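Local coordinates for protein chitinase (Paenibacillus sp. FPU-7, PDB 5GZT) that probably hydrolyses internal beta-1,4-linkages between N-acetylglucosamine units of chitin and chitodextrins, using glycoside hydrolase family 18 domains, at residues V40-T45 against G71-V76; E53-K58 against V67-S72; E94-A99 against A105-A110; T116-N121 against S144-A149; A427-L432 against D465-T470. One frame throughout, in Å; residues are numbered along the deposited sequence.

Contact 1: residues V40-T45 against G71-V76. With NA (sodium ion), chain C; FMT (formic acid), chain K.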
# COMPACT_ATOMS: atom_id res chain seq x y z
N VAL B 40 -9.00 -62.07 39.91
CA VAL B 40 -8.09 -61.06 40.42
C VAL B 40 -8.73 -59.65 40.51
O VAL B 40 -9.67 -59.33 39.78
CB VAL B 40 -6.81 -61.01 39.56
CG1 VAL B 40 -7.10 -60.35 38.19
CG2 VAL B 40 -5.68 -60.28 40.28
N LYS B 41 -8.19 -58.81 41.39
CA LYS B 41 -8.52 -57.39 41.40
C LYS B 41 -7.25 -56.59 41.61
O LYS B 41 -6.62 -56.71 42.66
CB LYS B 41 -9.59 -57.12 42.46
CG LYS B 41 -9.92 -55.66 42.73
CD LYS B 41 -11.28 -55.59 43.43
CE LYS B 41 -11.55 -54.28 44.11
NZ LYS B 41 -11.15 -53.08 43.33
N LEU B 42 -6.84 -55.81 40.61
CA LEU B 42 -5.69 -54.93 40.75
C LEU B 42 -6.26 -53.64 41.25
O LEU B 42 -7.33 -53.17 40.78
CB LEU B 42 -4.95 -54.69 39.43
CG LEU B 42 -4.54 -55.96 38.67
CD1 LEU B 42 -3.56 -55.67 37.54
CD2 LEU B 42 -3.96 -57.07 39.55
N GLU B 43 -5.55 -53.10 42.24
CA GLU B 43 -5.88 -51.83 42.86
C GLU B 43 -4.63 -51.00 43.11
O GLU B 43 -3.61 -51.51 43.54
CB GLU B 43 -6.56 -52.17 44.17
CG GLU B 43 -7.21 -51.01 44.88
CD GLU B 43 -8.41 -51.48 45.72
OE1 GLU B 43 -8.43 -52.66 46.18
OE2 GLU B 43 -9.31 -50.61 45.90
N GLU B 44 -4.72 -49.71 42.84
CA GLU B 44 -3.66 -48.81 43.09
C GLU B 44 -4.17 -47.81 44.12
O GLU B 44 -5.04 -46.98 43.81
CB GLU B 44 -3.22 -48.08 41.82
CG GLU B 44 -2.55 -48.96 40.74
CD GLU B 44 -1.95 -48.11 39.61
OE1 GLU B 44 -2.51 -47.01 39.28
OE2 GLU B 44 -0.87 -48.49 39.06
N THR B 45 -3.61 -47.87 45.34
CA THR B 45 -3.99 -46.93 46.43
C THR B 45 -2.81 -46.10 47.00
O THR B 45 -1.74 -46.66 47.32
CB THR B 45 -4.66 -47.63 47.61
OG1 THR B 45 -5.42 -48.75 47.15
CG2 THR B 45 -5.60 -46.64 48.36
N GLY B 71 -7.13 -48.26 38.91
CA GLY B 71 -5.82 -47.70 38.73
C GLY B 71 -5.64 -47.09 37.35
O GLY B 71 -6.60 -46.98 36.57
N SER B 72 -4.39 -46.70 37.09
CA SER B 72 -3.96 -46.02 35.83
C SER B 72 -3.15 -47.02 35.04
O SER B 72 -2.09 -47.41 35.51
CB SER B 72 -3.11 -44.80 36.09
OG SER B 72 -2.97 -44.02 34.92
N PHE B 73 -3.66 -47.47 33.87
CA PHE B 73 -3.02 -48.55 33.14
C PHE B 73 -2.60 -48.06 31.75
O PHE B 73 -3.02 -47.02 31.26
CB PHE B 73 -3.88 -49.80 33.09
CG PHE B 73 -4.29 -50.32 34.44
CD1 PHE B 73 -5.38 -49.79 35.11
CD2 PHE B 73 -3.61 -51.37 35.02
CE1 PHE B 73 -5.78 -50.29 36.34
CE2 PHE B 73 -3.98 -51.87 36.29
CZ PHE B 73 -5.07 -51.33 36.93
N THR B 74 -1.70 -48.80 31.13
CA THR B 74 -1.23 -48.40 29.79
C THR B 74 -2.07 -49.20 28.77
O THR B 74 -3.10 -48.71 28.32
CB THR B 74 0.31 -48.63 29.65
OG1 THR B 74 0.64 -49.94 30.12
CG2 THR B 74 1.04 -47.62 30.47
N ASP B 75 -1.62 -50.42 28.48
CA ASP B 75 -2.20 -51.29 27.52
C ASP B 75 -2.84 -52.37 28.32
O ASP B 75 -2.17 -53.03 29.14
CB ASP B 75 -1.16 -51.95 26.57
CG ASP B 75 -0.45 -50.95 25.68
OD1 ASP B 75 -1.08 -50.28 24.87
OD2 ASP B 75 0.77 -50.89 25.73
N VAL B 76 -4.12 -52.57 28.04
CA VAL B 76 -4.84 -53.66 28.65
C VAL B 76 -5.47 -54.41 27.51
O VAL B 76 -6.22 -53.83 26.74
CB VAL B 76 -5.97 -53.18 29.55
CG1 VAL B 76 -6.78 -54.37 30.10
CG2 VAL B 76 -5.41 -52.31 30.63
NA NA C . -0.19 -47.37 36.99
C FMT K . -12.97 -50.19 43.69
O1 FMT K . -13.10 -51.40 43.46
O2 FMT K . -12.19 -49.37 42.94
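The carboxylate of Glu-44 is met by the backbone N-H of Ser-72 from above its plane, about 55° out of it, while its other oxygen turns to a sodium ion. Ser-72 N lies 2.9 Å from Glu-44 OE1 and the bond is nearly straight, at 171°. Glu-44 OE2 binds the sodium at 2.5 Å, and Ser-72 O binds the same ion at 2.4 Å. The other flat group, the ring of Phe-73, takes Leu-42 obliquely: CD1 of Leu-42 sits 4.0 Å from Phe-73 CE2. Glu-44 gets this far because its chain runs extended beyond CG, past Gly-71, whose CA lies 3.4 Å from Glu-44 OE1. The Ser-72 hydroxyl turns elsewhere, to Thr-92.

The two segments belong to different sheets of a parallel beta-helix, and the ion sits at the corner where the chain turns at Gly-71. Thr-50 and Phe-52 complete the site with their carbonyl oxygens. Three neutral carbonyls and one carboxylate therefore surround a single positive charge, which would hold Glu-44 ionised and tie the 50-52 loop and the corner at 71-72 to strand 40-47.

Contact 2: residues E53-K58 against V67-S72. With NA (sodium ion), chain C; FMT (formic acid), chain K.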
# COMPACT_ATOMS: atom_id res chain seq x y z
N GLU B 53 1.16 -51.37 34.90
CA GLU B 53 1.13 -50.78 33.54
C GLU B 53 0.38 -51.65 32.53
O GLU B 53 -0.79 -51.37 32.24
CB GLU B 53 2.53 -50.35 33.10
CG GLU B 53 2.96 -49.06 33.81
CD GLU B 53 4.26 -48.50 33.33
OE1 GLU B 53 5.22 -49.26 33.31
OE2 GLU B 53 4.30 -47.30 33.01
N LYS B 54 1.04 -52.67 32.02
CA LYS B 54 0.45 -53.56 31.06
C LYS B 54 -0.27 -54.73 31.78
O LYS B 54 0.22 -55.31 32.78
CB LYS B 54 1.51 -54.04 30.03
CG LYS B 54 0.97 -55.00 28.94
CD LYS B 54 1.90 -55.21 27.73
CE LYS B 54 1.69 -56.56 27.01
NZ LYS B 54 0.42 -56.71 26.24
N VAL B 55 -1.44 -55.06 31.26
CA VAL B 55 -2.23 -56.15 31.75
C VAL B 55 -2.78 -56.92 30.56
O VAL B 55 -3.27 -56.28 29.61
CB VAL B 55 -3.44 -55.60 32.58
CG1 VAL B 55 -4.25 -56.74 33.14
CG2 VAL B 55 -2.97 -54.67 33.69
N VAL B 56 -2.76 -58.25 30.64
CA VAL B 56 -3.23 -59.11 29.57
C VAL B 56 -4.04 -60.17 30.22
O VAL B 56 -3.53 -60.80 31.14
CB VAL B 56 -2.07 -59.89 28.82
CG1 VAL B 56 -2.63 -60.66 27.62
CG2 VAL B 56 -0.92 -58.99 28.40
N LEU B 57 -5.26 -60.44 29.72
CA LEU B 57 -6.08 -61.56 30.13
C LEU B 57 -5.79 -62.62 29.10
O LEU B 57 -6.09 -62.41 27.91
CB LEU B 57 -7.60 -61.19 30.12
CG LEU B 57 -8.01 -60.28 31.31
CD1 LEU B 57 -7.24 -58.99 31.27
CD2 LEU B 57 -9.50 -60.06 31.30
N LYS B 58 -5.17 -63.73 29.51
CA LYS B 58 -4.67 -64.74 28.52
C LYS B 58 -5.65 -65.81 28.29
O LYS B 58 -6.67 -65.90 29.03
CB LYS B 58 -3.37 -65.35 28.97
CG LYS B 58 -2.19 -64.42 28.84
CD LYS B 58 -1.31 -64.80 27.68
CE LYS B 58 -0.13 -63.88 27.64
NZ LYS B 58 0.53 -63.97 26.33
N VAL B 67 -12.48 -60.50 36.93
CA VAL B 67 -11.25 -59.76 36.70
C VAL B 67 -11.61 -58.31 36.83
O VAL B 67 -12.43 -57.81 36.05
CB VAL B 67 -10.67 -60.06 35.28
CG1 VAL B 67 -9.45 -59.18 35.01
CG2 VAL B 67 -10.34 -61.56 35.15
N THR B 68 -11.04 -57.62 37.80
CA THR B 68 -11.32 -56.20 37.90
C THR B 68 -10.12 -55.34 38.17
O THR B 68 -9.22 -55.75 38.85
CB THR B 68 -12.60 -55.84 38.73
OG1 THR B 68 -12.45 -54.69 39.56
CG2 THR B 68 -13.16 -56.93 39.45
N LEU B 69 -10.16 -54.13 37.60
CA LEU B 69 -9.04 -53.19 37.57
C LEU B 69 -9.48 -51.86 38.15
O LEU B 69 -10.56 -51.32 37.80
CB LEU B 69 -8.57 -52.93 36.10
CG LEU B 69 -7.56 -53.91 35.44
CD1 LEU B 69 -7.78 -55.37 35.79
CD2 LEU B 69 -7.48 -53.74 33.91
N SER B 70 -8.59 -51.32 38.99
CA SER B 70 -8.69 -49.95 39.53
C SER B 70 -7.32 -49.41 39.54
O SER B 70 -6.46 -50.01 40.15
CB SER B 70 -9.24 -49.92 40.97
OG SER B 70 -10.53 -50.51 40.95
N GLY B 71 -7.13 -48.26 38.91
CA GLY B 71 -5.82 -47.70 38.73
C GLY B 71 -5.64 -47.09 37.35
O GLY B 71 -6.60 -46.98 36.57
N SER B 72 -4.39 -46.70 37.09
CA SER B 72 -3.96 -46.02 35.83
C SER B 72 -3.15 -47.02 35.04
O SER B 72 -2.09 -47.41 35.51
CB SER B 72 -3.11 -44.80 36.09
OG SER B 72 -2.97 -44.02 34.92
NA NA C . -0.19 -47.37 36.99
C FMT K . -12.97 -50.19 43.69
O1 FMT K . -13.10 -51.40 43.46
O2 FMT K . -12.19 -49.37 42.94
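Leu-57 and Val-67 meet tip to tip inside a parallel beta-helix, each on a strand of a different sheet, with the two strands running in opposite directions across the interior. The CA atoms of this pair are 8.6 Å apart, and those of Val-55 and Leu-69, the next pair along, 9.4 Å.

Leu-57 is the side chain to follow. Its CB leads off toward the other sheet but stays too far back to touch Val-67. CG, set anti to the carbonyl carbon (chi1 -74°), is the first atom to arrive, 4.1 Å from Val-67 CG1. Beyond it CD2 continues the extended line of the side chain and makes the main contact, 3.8 Å from Val-67 CG1, with Val-67 CB a little farther off. The other branch, CD1, turns along its own strand instead and comes to rest 4.2 Å from Val-55 CG1. Val-55 and Leu-69 pack more loosely: Val-55 CG1 and Leu-69 CD2 are 4.5 Å apart.

All four side chains are buried, and the sheets are joined here by apolar packing alone. The filling continues round the same coils and into the next: Leu-42 and Phe-73 touch Val-55, Val-76 lies on Leu-69, Val-40 and Leu-61 close round Val-67, and Leu-86 reaches it from the next coil. The alternate residues turn the other way; Ser-70, just after Leu-69, is one, and its OG donates a hydrogen bond to O2 of a formic acid molecule, probably left from crystallisation, at 2.8 Å.

Contact 3: residues E94-A99 against A105-A110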
# COMPACT_ATOMS: atom_id res chain seq x y z
N GLU B 94 -4.99 -46.39 28.87
CA GLU B 94 -4.61 -45.72 27.57
C GLU B 94 -5.19 -46.46 26.37
O GLU B 94 -5.82 -45.89 25.52
CB GLU B 94 -3.08 -45.59 27.42
CG GLU B 94 -2.45 -44.38 28.12
CD GLU B 94 -0.92 -44.53 28.39
OE1 GLU B 94 -0.23 -45.39 27.79
OE2 GLU B 94 -0.41 -43.77 29.23
N ARG B 95 -4.97 -47.74 26.32
CA ARG B 95 -5.41 -48.49 25.17
C ARG B 95 -5.95 -49.81 25.67
O ARG B 95 -5.25 -50.63 26.27
CB ARG B 95 -4.27 -48.63 24.12
CG ARG B 95 -3.81 -47.28 23.50
CD ARG B 95 -2.41 -47.29 22.81
NE ARG B 95 -1.40 -47.91 23.68
CZ ARG B 95 -0.66 -47.27 24.60
NH1 ARG B 95 -0.71 -45.98 24.80
NH2 ARG B 95 0.15 -47.97 25.34
N LEU B 96 -7.22 -50.02 25.41
CA LEU B 96 -7.82 -51.27 25.82
C LEU B 96 -8.15 -51.95 24.52
O LEU B 96 -8.80 -51.33 23.66
CB LEU B 96 -9.10 -51.00 26.62
CG LEU B 96 -10.06 -52.10 27.04
CD1 LEU B 96 -9.46 -53.35 27.59
CD2 LEU B 96 -11.03 -51.52 28.10
N THR B 97 -7.81 -53.23 24.41
CA THR B 97 -7.97 -53.95 23.17
C THR B 97 -8.65 -55.24 23.45
O THR B 97 -8.23 -55.96 24.34
CB THR B 97 -6.57 -54.19 22.49
OG1 THR B 97 -5.99 -52.92 22.11
CG2 THR B 97 -6.72 -55.10 21.26
N VAL B 98 -9.72 -55.53 22.68
CA VAL B 98 -10.44 -56.74 22.84
C VAL B 98 -10.13 -57.56 21.57
O VAL B 98 -10.49 -57.19 20.46
CB VAL B 98 -11.94 -56.48 23.02
CG1 VAL B 98 -12.62 -57.78 23.30
CG2 VAL B 98 -12.18 -55.44 24.15
N ALA B 99 -9.49 -58.70 21.77
CA ALA B 99 -8.98 -59.52 20.66
C ALA B 99 -10.05 -60.33 20.03
O ALA B 99 -11.08 -60.65 20.66
CB ALA B 99 -7.88 -60.47 21.19
N ALA B 105 -17.11 -61.22 24.56
CA ALA B 105 -16.46 -60.33 25.53
C ALA B 105 -17.45 -59.28 26.15
O ALA B 105 -18.34 -58.80 25.45
CB ALA B 105 -15.27 -59.61 24.90
N VAL B 106 -17.32 -58.98 27.45
CA VAL B 106 -18.09 -57.86 28.05
C VAL B 106 -17.10 -57.01 28.77
O VAL B 106 -16.27 -57.56 29.52
CB VAL B 106 -19.11 -58.37 29.11
CG1 VAL B 106 -19.82 -57.19 29.82
CG2 VAL B 106 -20.12 -59.32 28.45
N ILE B 107 -17.24 -55.70 28.59
CA ILE B 107 -16.35 -54.76 29.20
C ILE B 107 -17.29 -53.84 30.01
O ILE B 107 -18.18 -53.20 29.43
CB ILE B 107 -15.62 -53.88 28.19
CG1 ILE B 107 -14.85 -54.71 27.15
CG2 ILE B 107 -14.67 -52.99 28.94
CD1 ILE B 107 -13.58 -55.43 27.67
N VAL B 108 -17.07 -53.76 31.33
CA VAL B 108 -17.94 -52.94 32.23
C VAL B 108 -17.11 -51.78 32.72
O VAL B 108 -16.09 -52.01 33.47
CB VAL B 108 -18.45 -53.72 33.45
CG1 VAL B 108 -19.50 -52.87 34.21
CG2 VAL B 108 -18.93 -55.12 33.05
N LEU B 109 -17.47 -50.56 32.29
CA LEU B 109 -16.69 -49.41 32.64
C LEU B 109 -17.51 -48.61 33.62
O LEU B 109 -18.54 -48.02 33.24
CB LEU B 109 -16.39 -48.52 31.41
CG LEU B 109 -15.63 -49.20 30.23
CD1 LEU B 109 -15.29 -48.14 29.21
CD2 LEU B 109 -14.35 -49.88 30.69
N ALA B 110 -17.00 -48.52 34.85
CA ALA B 110 -17.68 -47.81 35.95
C ALA B 110 -17.66 -46.31 35.64
O ALA B 110 -16.85 -45.86 34.82
CB ALA B 110 -17.01 -48.12 37.33
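Val-98 is the tight end of this contact, wedged against both Ala-105 and Ile-107 across the interior of the parallel beta-helix. Strand 92-98 and strand 106-109 lie in different sheets, and the chain passes from one to the other through a short loop, so the two walls come close at this end: the CA atoms of Val-98 and Ala-105 are 7.5 Å apart.

With CG1 anti to the backbone N (chi1 -175°), the two methyls of Val-98 divide the work. CG1 sits 3.6 Å from Ala-105 CB, while CG2 meets Ile-107 CD1 at 3.8 Å, tip to tip. Ile-107 in turn uses both of its branches, giving the CG1-CD1 arm to Val-98 and its CG2 methyl to Leu-96.

Away from the loop the packing slackens. Leu-109 also points inward but makes no close contact with strand 92-98, and Val-115 fills in against both it and Leu-96. Leu-86, Val-76 and Leu-118 press on Leu-96 as well. Farther on, at the corner of the coil, Glu-94 and Arg-95 stand at the solvent side. In the conformer described they form a salt bridge whose hydrogen bond is weak, and Arg-95 also pairs with Asp-75; with two conformers modelled, this is tentative.

Between these extremes Leu-96 and Ile-107 lie alongside one another, pointing contrary ways, with Leu-96 CD2 4.0 Å from Ile-107 CG2.

Contact 4: residues T116-N121 against S144-A149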
# COMPACT_ATOMS: atom_id res chain seq x y z
N THR B 116 -8.89 -44.05 27.01
CA THR B 116 -8.63 -43.08 25.91
C THR B 116 -8.93 -43.70 24.50
O THR B 116 -9.55 -43.07 23.63
CB THR B 116 -7.15 -42.67 25.90
OG1 THR B 116 -6.81 -42.15 27.17
CG2 THR B 116 -6.85 -41.59 24.81
N THR B 117 -8.42 -44.92 24.30
CA THR B 117 -8.63 -45.71 23.06
C THR B 117 -9.10 -47.11 23.33
O THR B 117 -8.46 -47.88 24.07
CB THR B 117 -7.33 -45.68 22.19
OG1 THR B 117 -7.05 -44.31 21.94
CG2 THR B 117 -7.55 -46.41 20.83
N LEU B 118 -10.25 -47.44 22.76
CA LEU B 118 -10.76 -48.78 22.87
C LEU B 118 -10.80 -49.39 21.43
O LEU B 118 -11.48 -48.86 20.55
CB LEU B 118 -12.18 -48.80 23.50
CG LEU B 118 -12.89 -50.12 23.49
CD1 LEU B 118 -12.31 -51.20 24.40
CD2 LEU B 118 -14.36 -49.98 23.75
N THR B 119 -10.12 -50.52 21.24
CA THR B 119 -10.02 -51.20 19.94
C THR B 119 -10.76 -52.54 20.01
O THR B 119 -10.44 -53.39 20.81
CB THR B 119 -8.57 -51.34 19.48
OG1 THR B 119 -7.98 -50.04 19.49
CG2 THR B 119 -8.43 -51.96 18.09
N LEU B 120 -11.75 -52.70 19.14
CA LEU B 120 -12.57 -53.87 19.13
C LEU B 120 -12.37 -54.76 17.87
O LEU B 120 -12.59 -54.29 16.74
CB LEU B 120 -14.02 -53.43 19.19
CG LEU B 120 -14.40 -52.48 20.37
CD1 LEU B 120 -15.85 -52.09 20.25
CD2 LEU B 120 -14.12 -53.23 21.63
N ASN B 121 -12.04 -56.04 18.14
CA ASN B 121 -11.75 -57.04 17.11
C ASN B 121 -12.64 -58.21 17.24
O ASN B 121 -12.47 -59.19 16.49
CB ASN B 121 -10.27 -57.45 17.24
CG ASN B 121 -9.32 -56.35 16.83
OD1 ASN B 121 -8.35 -55.98 17.56
ND2 ASN B 121 -9.48 -55.90 15.63
N SER B 144 -20.82 -54.20 17.80
CA SER B 144 -20.57 -53.94 19.22
C SER B 144 -21.60 -52.90 19.77
O SER B 144 -22.17 -52.12 19.01
CB SER B 144 -19.15 -53.46 19.46
OG SER B 144 -18.23 -54.56 19.32
N SER B 145 -21.84 -52.96 21.08
CA SER B 145 -22.79 -52.05 21.78
C SER B 145 -22.14 -51.34 22.95
O SER B 145 -21.28 -51.89 23.70
CB SER B 145 -24.02 -52.80 22.26
OG SER B 145 -23.64 -53.90 23.06
N PHE B 146 -22.53 -50.08 23.09
CA PHE B 146 -22.08 -49.22 24.19
C PHE B 146 -23.31 -48.71 24.95
O PHE B 146 -24.21 -48.18 24.34
CB PHE B 146 -21.40 -48.05 23.65
CG PHE B 146 -20.12 -48.36 23.01
CD1 PHE B 146 -20.08 -48.72 21.65
CD2 PHE B 146 -18.92 -48.22 23.72
CE1 PHE B 146 -18.85 -48.96 21.03
CE2 PHE B 146 -17.73 -48.47 23.08
CZ PHE B 146 -17.70 -48.81 21.75
N GLU B 147 -23.35 -48.89 26.26
CA GLU B 147 -24.47 -48.27 27.06
C GLU B 147 -24.29 -46.77 27.05
O GLU B 147 -25.26 -46.08 26.93
CB GLU B 147 -24.54 -48.81 28.48
CG GLU B 147 -25.12 -50.20 28.54
CD GLU B 147 -25.19 -50.76 29.95
OE1 GLU B 147 -24.69 -50.10 30.91
OE2 GLU B 147 -25.74 -51.87 30.10
N SER B 148 -23.06 -46.28 27.11
CA SER B 148 -22.85 -44.87 26.88
C SER B 148 -21.87 -44.66 25.71
O SER B 148 -20.78 -45.25 25.66
CB SER B 148 -22.46 -44.12 28.16
OG SER B 148 -21.19 -44.44 28.65
N ALA B 149 -22.30 -43.81 24.79
CA ALA B 149 -21.61 -43.58 23.54
C ALA B 149 -20.18 -43.18 23.76
O ALA B 149 -19.91 -42.39 24.65
CB ALA B 149 -22.33 -42.53 22.70
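Leu-118 is the first residue of the 116-121 segment to touch the other side, and it does so with one methyl on the far end of the Phe-146 ring. Its CD2 lies 3.8 Å from Phe-146 CE2 and 4.1 Å from CZ of the same ring, the two side chains reaching in from the two walls, with the methyl meeting the ring obliquely. The backbones are widely separated here, with 11.4 Å between the CA atoms of Leu-118 and Phe-146, and the gap is spanned by the ring and the leucine together.

Two residues on, Leu-120 is next to point inward. CG anti to the carbonyl carbon and an extended chi2 of 178° push its CD1 forward, between Phe-146 and Ser-144. That methyl is 4.1 Å from Phe-146 CZ and 3.6 Å from Ser-144 OG. The serine hydroxyl is buried, yet its polar needs are met elsewhere, by Gly-141 O and Thr-124 N, so toward Leu-120 it is simply packing.

In the parallel beta-helix, strand 114-120 runs between strands 92-98 and 131-137, whereas strand 145-146 lies in the facing sheet between 125-127 and 162-163. Ile-126 touches both Leu-118 and Phe-146 in the interior.

Contact 5: residues A427-L432 against D465-T470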
# COMPACT_ATOMS: atom_id res chain seq x y z
N ALA B 427 8.37 -23.98 13.44
CA ALA B 427 7.48 -23.69 14.62
C ALA B 427 7.90 -22.41 15.36
O ALA B 427 7.07 -21.67 15.92
CB ALA B 427 7.49 -24.90 15.61
N ASN B 428 9.19 -22.12 15.34
CA ASN B 428 9.67 -20.94 16.06
C ASN B 428 9.10 -19.65 15.50
O ASN B 428 8.74 -18.70 16.27
CB ASN B 428 11.23 -20.93 16.10
CG ASN B 428 11.81 -22.02 17.07
OD1 ASN B 428 11.05 -22.67 17.79
ND2 ASN B 428 13.13 -22.23 17.07
N PHE B 429 9.00 -19.60 14.15
CA PHE B 429 8.43 -18.40 13.48
C PHE B 429 6.98 -18.25 13.98
O PHE B 429 6.48 -17.14 14.35
CB PHE B 429 8.56 -18.62 11.92
CG PHE B 429 8.13 -17.44 11.05
CD1 PHE B 429 8.47 -16.11 11.38
CD2 PHE B 429 7.46 -17.67 9.85
CE1 PHE B 429 8.11 -15.05 10.55
CE2 PHE B 429 7.11 -16.62 9.02
CZ PHE B 429 7.41 -15.31 9.39
N THR B 430 6.27 -19.36 14.06
CA THR B 430 4.87 -19.30 14.55
C THR B 430 4.74 -18.70 15.95
O THR B 430 3.92 -17.78 16.24
CB THR B 430 4.25 -20.73 14.51
OG1 THR B 430 4.23 -21.19 13.15
CG2 THR B 430 2.82 -20.71 15.09
N ALA B 431 5.60 -19.21 16.83
CA ALA B 431 5.64 -18.74 18.24
C ALA B 431 6.03 -17.27 18.34
O ALA B 431 5.40 -16.48 19.05
CB ALA B 431 6.63 -19.61 19.02
N LEU B 432 7.05 -16.88 17.57
CA LEU B 432 7.46 -15.48 17.56
C LEU B 432 6.32 -14.57 17.15
O LEU B 432 6.07 -13.51 17.75
CB LEU B 432 8.72 -15.30 16.67
CG LEU B 432 9.21 -13.91 16.33
CD1 LEU B 432 9.39 -13.00 17.56
CD2 LEU B 432 10.52 -14.09 15.57
N ASP B 465 6.51 -24.60 2.33
CA ASP B 465 6.94 -25.83 3.01
C ASP B 465 7.74 -25.57 4.28
O ASP B 465 7.90 -26.49 5.07
CB ASP B 465 7.84 -26.66 2.09
CG ASP B 465 7.06 -27.45 1.03
OD1 ASP B 465 5.82 -27.58 1.07
OD2 ASP B 465 7.74 -27.98 0.16
N SER B 466 8.24 -24.35 4.48
CA SER B 466 9.10 -24.00 5.59
C SER B 466 8.39 -23.21 6.67
O SER B 466 8.99 -22.90 7.70
CB SER B 466 10.30 -23.18 5.07
OG SER B 466 11.06 -23.94 4.13
N VAL B 467 7.11 -22.91 6.47
CA VAL B 467 6.36 -22.13 7.44
C VAL B 467 4.97 -22.75 7.58
O VAL B 467 4.58 -23.63 6.79
CB VAL B 467 6.25 -20.61 7.08
CG1 VAL B 467 7.62 -19.96 6.85
CG2 VAL B 467 5.41 -20.42 5.83
N GLU B 468 4.26 -22.27 8.60
CA GLU B 468 2.96 -22.83 9.04
C GLU B 468 1.84 -21.87 8.73
O GLU B 468 1.34 -21.12 9.60
CB GLU B 468 2.99 -23.23 10.55
CG GLU B 468 4.11 -24.24 10.89
CD GLU B 468 4.16 -24.68 12.38
OE1 GLU B 468 4.11 -23.83 13.30
OE2 GLU B 468 4.27 -25.91 12.59
N LEU B 469 1.45 -21.87 7.45
CA LEU B 469 0.63 -20.78 6.95
C LEU B 469 -0.69 -20.69 7.67
O LEU B 469 -1.13 -19.59 8.10
CB LEU B 469 0.42 -20.88 5.41
CG LEU B 469 1.68 -20.72 4.57
CD1 LEU B 469 1.42 -21.17 3.15
CD2 LEU B 469 2.13 -19.28 4.60
N THR B 470 -1.33 -21.85 7.81
CA THR B 470 -2.64 -21.90 8.46
C THR B 470 -2.44 -21.48 9.90
O THR B 470 -3.25 -20.71 10.45
CB THR B 470 -3.24 -23.33 8.33
OG1 THR B 470 -3.71 -23.54 6.98
CG2 THR B 470 -4.41 -23.52 9.32
O HOH W 1 5.80 -20.83 10.73
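Helix 425-447 passes the turn that leads into helix 469-472 with the CA atoms of Thr-430 and Glu-468 6.8 Å apart and those of Phe-429 and Val-467 7.4 Å apart, Glu-468 being the N-cap residue of the second helix.

Thr-430 and Glu-468 carry the polar half, their side chains crossing at about a right angle. The threonine hydroxyl donates a short hydrogen bond, OG1 to Glu-468 OE1 at 2.6 Å, received on the anti lone pair, the one turned away from the other carboxylate oxygen. A water closes a small ring beside it: it donates to Thr-430 OG1 at 2.9 Å and accepts from Glu-468 N at 3.0 Å. The hydroxyl is thus both donor and acceptor, which fixes its rotation, and the amide at the N-cap position is satisfied through the water. Glu-468 OE1 also rests against the helix backbone, 3.6 Å from Ala-427 CA.

The apolar half lies deeper. Phe-429, with CG anti to its own nitrogen (chi1 -175°), carries its ring obliquely across Val-467, CD2 coming 3.8 Å from Val-467 CG1. Ile-472 touches the same phenylalanine, and Trp-408 meets its ring with the planes at about 75°.

Trp-408 lies in the DxxDxDxE signature of glycoside hydrolase family 18, just past the end of barrel strand 403-407. The contact is thus a junction in the helical layer of a TIM barrel, joining the start of the helix before strand 452-457 to the connection after it.

From the N terminus, contact 1 closes the loop between strands 40-47 and 72-78, and contact 2 nests inside it, sharing Gly-71 and Ser-72. Contacts 3 and 4 then open and close in series, each joining one sheet of the parallel beta-helix to the other. Adjacent coils also link them: Asp-75 of contact 1 pairs with Arg-95 of contact 3, and strands 92-98 and 114-120 lie side by side, bringing the centres of contacts 3 and 4 about 7 Å apart. Contact 5 stands apart, in the first of the two family 18 barrels, its centre about 37 Å from that of contact 4.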